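Local structure of NDP-N-acetyl-D-galactosaminuronic acid dehydrogenase (Methanosarcina mazei Go1, 3G79) at residues R187-K190 against N191-H195; T295-T298 against Y299-E302. The protein probably oxidises UDP-N-acetyl-D-mannosamine to the corresponding uronate, using two molecules of NAD(+), as a member of the UDP-glucose/GDP-mannose dehydrogenase family. One frame throughout, in Å; residues are numbered along the deposited sequence.

How the interactions relate
Interaction 1 comes first along the chain: Arg-187 to His-195 wind through the short helix 188-194, between strands 175-178 and 197-201 of the mixed sheet in the NAD-binding domain. The chain then runs through the long helix 228-258 before interaction 2, residues 295-302 on helix 293-305, in the range of the family's central domain. Each is one continuous stretch of about two helical turns that closes only local contacts and no long loop, so they lie in series and neither nest nor cross. The centres of interactions 1 and 2 are about 26 Å apart. Interaction 1 ties its helix to helix 30-39, interaction 2 its own to helices 228-258 and 321-345 and to the second subunit.

Interaction 1 of 2, residues R187-K190 against N191-H195; sequences RLLK and NIREH
Leu-189 and Arg-193, one helical turn apart, lie side by side and point the same way. The extended arginine chain first passes the backbone, CG of Arg-193 lying 3.1 Å from O of Leu-189, and then brings its NH1 to 3.8 Å from CD2 of Leu-189. The guanidinium meets this methyl obliquely.

The next pair, Lys-190 and Glu-194, meets through the root of the lysine: CD of Glu-194 rests 3.6 Å from CB of Lys-190. With CG of Lys-190 set between its backbone N and carbonyl carbon (chi1 42°), the lysine chain climbs away from this point, and NZ of Lys-190 stays 4.7 Å from OE2 of Glu-194. The opposite charges are near but not in contact, and both side chains are exposed.

Asn-191 turns back toward the start of the helix, its CG anti to the carbonyl carbon (chi1 -75°), and its OD1 accepts a hydrogen bond from the backbone N of Met-184. With that carboxamide replaced by the methyl of an alanine, the N-H of Met-184 is likely to lose its mate and the preceding loop to be held less firmly to the helix. On another side, CG1 of Ile-192 lies 3.2 Å from O of Leu-188, and both side chains pack on Pro-32 of helix 30-39.

The backbone confirms the helix. N of Ile-192 bonds to O of Leu-188 at 3.2 Å (N-H...O angle 175°), and N of Glu-194 to O of Lys-190 at 2.6 Å. Arg-187 is the N-cap residue and His-195 the first to leave helical geometry. The arrangement is that of a short amphipathic alpha-helix between neighbouring strands of the Rossmann-type NAD-binding domain, with Leu-188 and Ile-192 packed on helix 30-39 and Lys-190 and Glu-194 exposed.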
ATOM      1  N   ARG A 187      19.988 -18.791   2.536  1.00 52.32           N
ATOM      2  CA  ARG A 187      20.039 -17.646   3.451  1.00 52.75           C
ATOM      3  C   ARG A 187      19.500 -17.989   4.871  1.00 51.07           C
ATOM      4  O   ARG A 187      18.927 -17.125   5.546  1.00 50.40           O
ATOM      5  CB  ARG A 187      19.256 -16.446   2.866  1.00 54.10           C
ATOM      6  CG  ARG A 187      19.775 -15.792   1.550  1.00 72.26           C
ATOM      7  CD  ARG A 187      19.028 -14.432   1.296  1.00 56.51           C
ATOM      8  NE  ARG A 187      19.011 -13.949  -0.094  1.00 72.64           N
ATOM      9  CZ  ARG A 187      18.115 -13.085  -0.598  1.00 58.38           C
ATOM     10  NH1 ARG A 187      17.134 -12.587   0.151  1.00 72.58           N
ATOM     11  NH2 ARG A 187      18.200 -12.706  -1.870  1.00 72.71           N
ATOM     12  N   LEU A 188      19.667 -19.242   5.307  1.00 49.60           N
ATOM     13  CA  LEU A 188      19.033 -19.730   6.559  1.00 48.04           C
ATOM     14  C   LEU A 188      19.582 -19.074   7.847  1.00 46.84           C
ATOM     15  O   LEU A 188      18.830 -18.456   8.617  1.00 47.24           O
ATOM     16  CB  LEU A 188      19.077 -21.268   6.662  1.00 47.08           C
ATOM     17  CG  LEU A 188      17.852 -22.181   6.393  1.00 62.10           C
ATOM     18  CD1 LEU A 188      16.851 -21.613   5.441  1.00 46.83           C
ATOM     19  CD2 LEU A 188      18.244 -23.584   5.903  1.00 46.95           C
ATOM     20  N   LEU A 189      20.884 -19.213   8.069  1.00 44.80           N
ATOM     21  CA  LEU A 189      21.527 -18.640   9.232  1.00 43.27           C
ATOM     22  C   LEU A 189      21.302 -17.135   9.433  1.00 43.32           C
ATOM     23  O   LEU A 189      21.026 -16.717  10.558  1.00 42.90           O
ATOM     24  CB  LEU A 189      23.005 -18.986   9.250  1.00 42.56           C
ATOM     25  CG  LEU A 189      23.377 -20.287   9.943  1.00 34.34           C
ATOM     26  CD1 LEU A 189      22.637 -21.462   9.367  1.00 43.00           C
ATOM     27  CD2 LEU A 189      24.902 -20.534   9.891  1.00 43.10           C
ATOM     28  N   LYS A 190      21.394 -16.323   8.379  1.00 43.65           N
ATOM     29  CA  LYS A 190      21.265 -14.886   8.608  1.00 45.76           C
ATOM     30  C   LYS A 190      19.843 -14.421   8.682  1.00 45.38           C
ATOM     31  O   LYS A 190      19.561 -13.429   9.360  1.00 45.40           O
ATOM     32  CB  LYS A 190      22.100 -13.987   7.664  1.00 48.28           C
ATOM     33  CG  LYS A 190      22.148 -14.351   6.189  1.00 53.59           C
ATOM     34  CD  LYS A 190      23.468 -13.836   5.587  1.00 51.27           C
ATOM     35  CE  LYS A 190      24.695 -14.301   6.420  1.00 53.77           C
ATOM     36  NZ  LYS A 190      25.966 -13.529   6.142  1.00 52.67           N
ATOM     37  N   ASN A 191      18.950 -15.119   7.985  1.00 44.91           N
ATOM     38  CA  ASN A 191      17.515 -14.830   8.108  1.00 44.80           C
ATOM     39  C   ASN A 191      17.057 -14.972   9.565  1.00 44.16           C
ATOM     40  O   ASN A 191      16.512 -14.040  10.141  1.00 44.69           O
ATOM     41  CB  ASN A 191      16.684 -15.736   7.189  1.00 44.91           C
ATOM     42  CG  ASN A 191      16.756 -15.329   5.720  1.00 48.79           C
ATOM     43  OD1 ASN A 191      16.143 -15.970   4.882  1.00 44.34           O
ATOM     44  ND2 ASN A 191      17.489 -14.268   5.412  1.00 44.27           N
ATOM     45  N   ILE A 192      17.303 -16.137  10.161  1.00 42.47           N
ATOM     46  CA  ILE A 192      16.959 -16.361  11.555  1.00 40.53           C
ATOM     47  C   ILE A 192      17.612 -15.308  12.468  1.00 39.15           C
ATOM     48  O   ILE A 192      16.975 -14.833  13.405  1.00 39.93           O
ATOM     49  CB  ILE A 192      17.370 -17.773  12.015  1.00 40.42           C
ATOM     50  CG1 ILE A 192      16.795 -18.848  11.066  1.00 38.87           C
ATOM     51  CG2 ILE A 192      16.992 -17.987  13.498  1.00 38.89           C
ATOM     52  CD1 ILE A 192      17.186 -20.223  11.401  1.00 39.47           C
ATOM     53  N   ARG A 193      18.863 -14.943  12.187  1.00 36.60           N
ATOM     54  CA  ARG A 193      19.622 -13.995  13.017  1.00 34.20           C
ATOM     55  C   ARG A 193      19.269 -12.528  12.785  1.00 32.94           C
ATOM     56  O   ARG A 193      19.274 -11.759  13.723  1.00 32.15           O
ATOM     57  CB  ARG A 193      21.126 -14.113  12.753  1.00 33.25           C
ATOM     58  CG  ARG A 193      21.785 -15.360  13.287  1.00 27.95           C
ATOM     59  CD  ARG A 193      23.230 -15.531  12.756  1.00 32.83           C
ATOM     60  NE  ARG A 193      23.977 -16.436  13.612  1.00 26.35           N
ATOM     61  CZ  ARG A 193      24.943 -17.256  13.211  1.00 33.45           C
ATOM     62  NH1 ARG A 193      25.291 -17.300  11.934  1.00 26.32           N
ATOM     63  NH2 ARG A 193      25.577 -18.024  14.090  1.00 25.15           N
ATOM     64  N   GLU A 194      19.025 -12.134  11.535  1.00 33.24           N
ATOM     65  CA  GLU A 194      18.882 -10.699  11.197  1.00 33.55           C
ATOM     66  C   GLU A 194      17.417 -10.253  11.013  1.00 35.61           C
ATOM     67  O   GLU A 194      17.071  -9.089  11.253  1.00 36.64           O
ATOM     68  CB  GLU A 194      19.754 -10.332  10.004  1.00 31.76           C
ATOM     69  CG  GLU A 194      21.268 -10.616  10.253  1.00 32.35           C
ATOM     70  CD  GLU A 194      22.146 -10.658   9.017  1.00 30.99           C
ATOM     71  OE1 GLU A 194      21.644 -10.399   7.906  1.00 32.87           O
ATOM     72  OE2 GLU A 194      23.367 -10.957   9.148  1.00 32.88           O
ATOM     73  N   HIS A 195      16.554 -11.185  10.633  1.00 34.80           N
ATOM     74  CA  HIS A 195      15.140 -10.908  10.555  1.00 34.99           C
ATOM     75  C   HIS A 195      14.533 -10.727  11.957  1.00 34.01           C
ATOM     76  O   HIS A 195      14.757 -11.543  12.849  1.00 34.08           O
ATOM     77  CB  HIS A 195      14.449 -12.060   9.831  1.00 36.81           C
ATOM     78  CG  HIS A 195      14.688 -12.100   8.347  1.00 41.03           C
ATOM     79  ND1 HIS A 195      15.610 -11.288   7.699  1.00 38.89           N
ATOM     80  CD2 HIS A 195      14.114 -12.860   7.379  1.00 38.43           C
ATOM     81  CE1 HIS A 195      15.579 -11.540   6.400  1.00 39.80           C
ATOM     82  NE2 HIS A 195      14.686 -12.491   6.181  1.00 40.41           N
TER

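Interaction 2 of 2, residues T295-T298 against Y299-E302; sequences TKDT and YHLE
His-300 packs back on Lys-296 and Asp-297 within alpha-helix 293-305, in the range of the family's central domain. Its ring approaches obliquely, with ND1 of His-300 3.6 Å from CA of Asp-297. The carboxylate of Asp-297 and the ring cross at 62° between planes, and OD1 of Asp-297 remains 3.8 Å from ND1 of His-300. What holds the two groups lies outside the turn: OD2 of Asp-297 accepts a hydrogen bond from Asn-239, while NE2 of His-300 has weak bonds to Glu-120 and Leu-119.

The tight part faces helix 228-258, where Asp-297, Thr-298 and Leu-301 are buried. Thr-298 packs on Thr-240 and Asp-243, and its OG1, buried by this contact, finds no partner in the model. Leu-301 also reaches Tyr-255 of the second subunit.

The looser side carries Tyr-299, partly exposed. With CG anti to the carbonyl carbon (chi1 -56°), its ring leans back along the preceding turn and meets the carbonyl obliquely, CE2 of Tyr-299 3.5 Å from O of Thr-295. O of Lys-296 receives two weak bonds, from N of Tyr-299 and N of His-300. Farther along, the carboxylate of Glu-302 bonds to Ser-320 and to Tyr-255 of the second subunit, and the backbone N-H of Glu-302 donates to O of Thr-298, N to O 2.9 Å, with an N-H...O angle of 173°.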
ATOM      1  N   THR A 295      -1.734 -16.153  -2.817  1.00 33.56           N
ATOM      2  CA  THR A 295      -3.022 -16.545  -3.391  1.00 32.33           C
ATOM      3  C   THR A 295      -4.016 -17.100  -2.338  1.00 32.80           C
ATOM      4  O   THR A 295      -5.201 -17.226  -2.597  1.00 33.38           O
ATOM      5  CB  THR A 295      -2.847 -17.618  -4.543  1.00 32.64           C
ATOM      6  OG1 THR A 295      -2.026 -18.709  -4.116  1.00 35.03           O
ATOM      7  CG2 THR A 295      -2.209 -17.034  -5.773  1.00 34.96           C
ATOM      8  N   LYS A 296      -3.550 -17.433  -1.144  1.00 32.91           N
ATOM      9  CA  LYS A 296      -4.365 -18.244  -0.242  1.00 33.16           C
ATOM     10  C   LYS A 296      -4.588 -17.611   1.096  1.00 32.19           C
ATOM     11  O   LYS A 296      -5.556 -17.919   1.780  1.00 33.04           O
ATOM     12  CB  LYS A 296      -3.741 -19.616  -0.033  1.00 34.19           C
ATOM     13  CG  LYS A 296      -4.242 -20.594  -1.001  1.00 45.54           C
ATOM     14  CD  LYS A 296      -3.119 -21.378  -1.607  1.00 38.55           C
ATOM     15  CE  LYS A 296      -2.545 -22.429  -0.661  1.00 46.58           C
ATOM     16  NZ  LYS A 296      -2.148 -23.620  -1.470  1.00 40.45           N
ATOM     17  N   ASP A 297      -3.680 -16.745   1.483  1.00 31.20           N
ATOM     18  CA  ASP A 297      -3.716 -16.185   2.804  1.00 31.17           C
ATOM     19  C   ASP A 297      -4.995 -15.398   3.054  1.00 29.81           C
ATOM     20  O   ASP A 297      -5.490 -15.420   4.155  1.00 30.37           O
ATOM     21  CB  ASP A 297      -2.440 -15.338   3.085  1.00 32.71           C
ATOM     22  CG  ASP A 297      -1.227 -16.205   3.522  1.00 55.85           C
ATOM     23  OD1 ASP A 297      -1.313 -17.456   3.471  1.00 33.81           O
ATOM     24  OD2 ASP A 297      -0.186 -15.644   3.941  1.00 33.14           O
ATOM     25  N   THR A 298      -5.570 -14.715   2.072  1.00 28.40           N
ATOM     26  CA  THR A 298      -6.640 -13.838   2.495  1.00 27.95           C
ATOM     27  C   THR A 298      -7.861 -14.646   2.826  1.00 28.08           C
ATOM     28  O   THR A 298      -8.679 -14.199   3.598  1.00 29.06           O
ATOM     29  CB  THR A 298      -6.958 -12.611   1.567  1.00 28.01           C
ATOM     30  OG1 THR A 298      -8.209 -12.787   0.886  1.00 30.54           O
ATOM     31  CG2 THR A 298      -5.886 -12.293   0.604  1.00 28.53           C
ATOM     32  N   TYR A 299      -7.973 -15.846   2.259  1.00 27.73           N
ATOM     33  CA  TYR A 299      -9.051 -16.773   2.638  1.00 27.69           C
ATOM     34  C   TYR A 299      -8.875 -17.231   4.046  1.00 27.69           C
ATOM     35  O   TYR A 299      -9.868 -17.386   4.739  1.00 27.90           O
ATOM     36  CB  TYR A 299      -9.233 -17.959   1.657  1.00 26.80           C
ATOM     37  CG  TYR A 299      -9.464 -17.437   0.258  1.00 30.53           C
ATOM     38  CD1 TYR A 299     -10.570 -16.615  -0.035  1.00 26.34           C
ATOM     39  CD2 TYR A 299      -8.526 -17.671  -0.747  1.00 26.81           C
ATOM     40  CE1 TYR A 299     -10.761 -16.097  -1.340  1.00 30.27           C
ATOM     41  CE2 TYR A 299      -8.700 -17.160  -2.034  1.00 30.29           C
ATOM     42  CZ  TYR A 299      -9.814 -16.370  -2.322  1.00 26.26           C
ATOM     43  OH  TYR A 299      -9.927 -15.858  -3.580  1.00 29.60           O
ATOM     44  N   HIS A 300      -7.628 -17.420   4.472  1.00 28.27           N
ATOM     45  CA  HIS A 300      -7.339 -17.624   5.883  1.00 31.00           C
ATOM     46  C   HIS A 300      -7.745 -16.477   6.842  1.00 32.06           C
ATOM     47  O   HIS A 300      -8.265 -16.760   7.922  1.00 32.30           O
ATOM     48  CB  HIS A 300      -5.894 -18.018   6.075  1.00 33.03           C
ATOM     49  CG  HIS A 300      -5.528 -19.250   5.321  1.00 36.19           C
ATOM     50  ND1 HIS A 300      -4.487 -19.295   4.418  1.00 35.29           N
ATOM     51  CD2 HIS A 300      -6.082 -20.483   5.322  1.00 34.53           C
ATOM     52  CE1 HIS A 300      -4.410 -20.506   3.901  1.00 35.06           C
ATOM     53  NE2 HIS A 300      -5.378 -21.240   4.418  1.00 36.29           N
ATOM     54  N   LEU A 301      -7.537 -15.214   6.447  1.00 32.78           N
ATOM     55  CA  LEU A 301      -8.027 -14.059   7.234  1.00 34.22           C
ATOM     56  C   LEU A 301      -9.539 -14.070   7.298  1.00 33.40           C
ATOM     57  O   LEU A 301     -10.147 -13.922   8.369  1.00 33.95           O
ATOM     58  CB  LEU A 301      -7.589 -12.704   6.636  1.00 35.52           C
ATOM     59  CG  LEU A 301      -6.515 -11.827   7.273  1.00 49.99           C
ATOM     60  CD1 LEU A 301      -6.763 -10.340   6.920  1.00 36.57           C
ATOM     61  CD2 LEU A 301      -6.504 -11.993   8.760  1.00 35.95           C
ATOM     62  N   GLU A 302     -10.138 -14.226   6.132  1.00 31.78           N
ATOM     63  CA  GLU A 302     -11.571 -14.323   6.048  1.00 31.01           C
ATOM     64  C   GLU A 302     -12.104 -15.373   6.979  1.00 32.84           C
ATOM     65  O   GLU A 302     -12.918 -15.028   7.811  1.00 34.31           O
ATOM     66  CB  GLU A 302     -12.038 -14.541   4.615  1.00 29.47           C
ATOM     67  CG  GLU A 302     -11.565 -13.478   3.684  1.00 20.20           C
ATOM     68  CD  GLU A 302     -11.913 -12.005   4.099  1.00 29.86           C
ATOM     69  OE1 GLU A 302     -12.806 -11.751   4.930  1.00 19.88           O
ATOM     70  OE2 GLU A 302     -11.287 -11.085   3.554  1.00 20.22           O
TER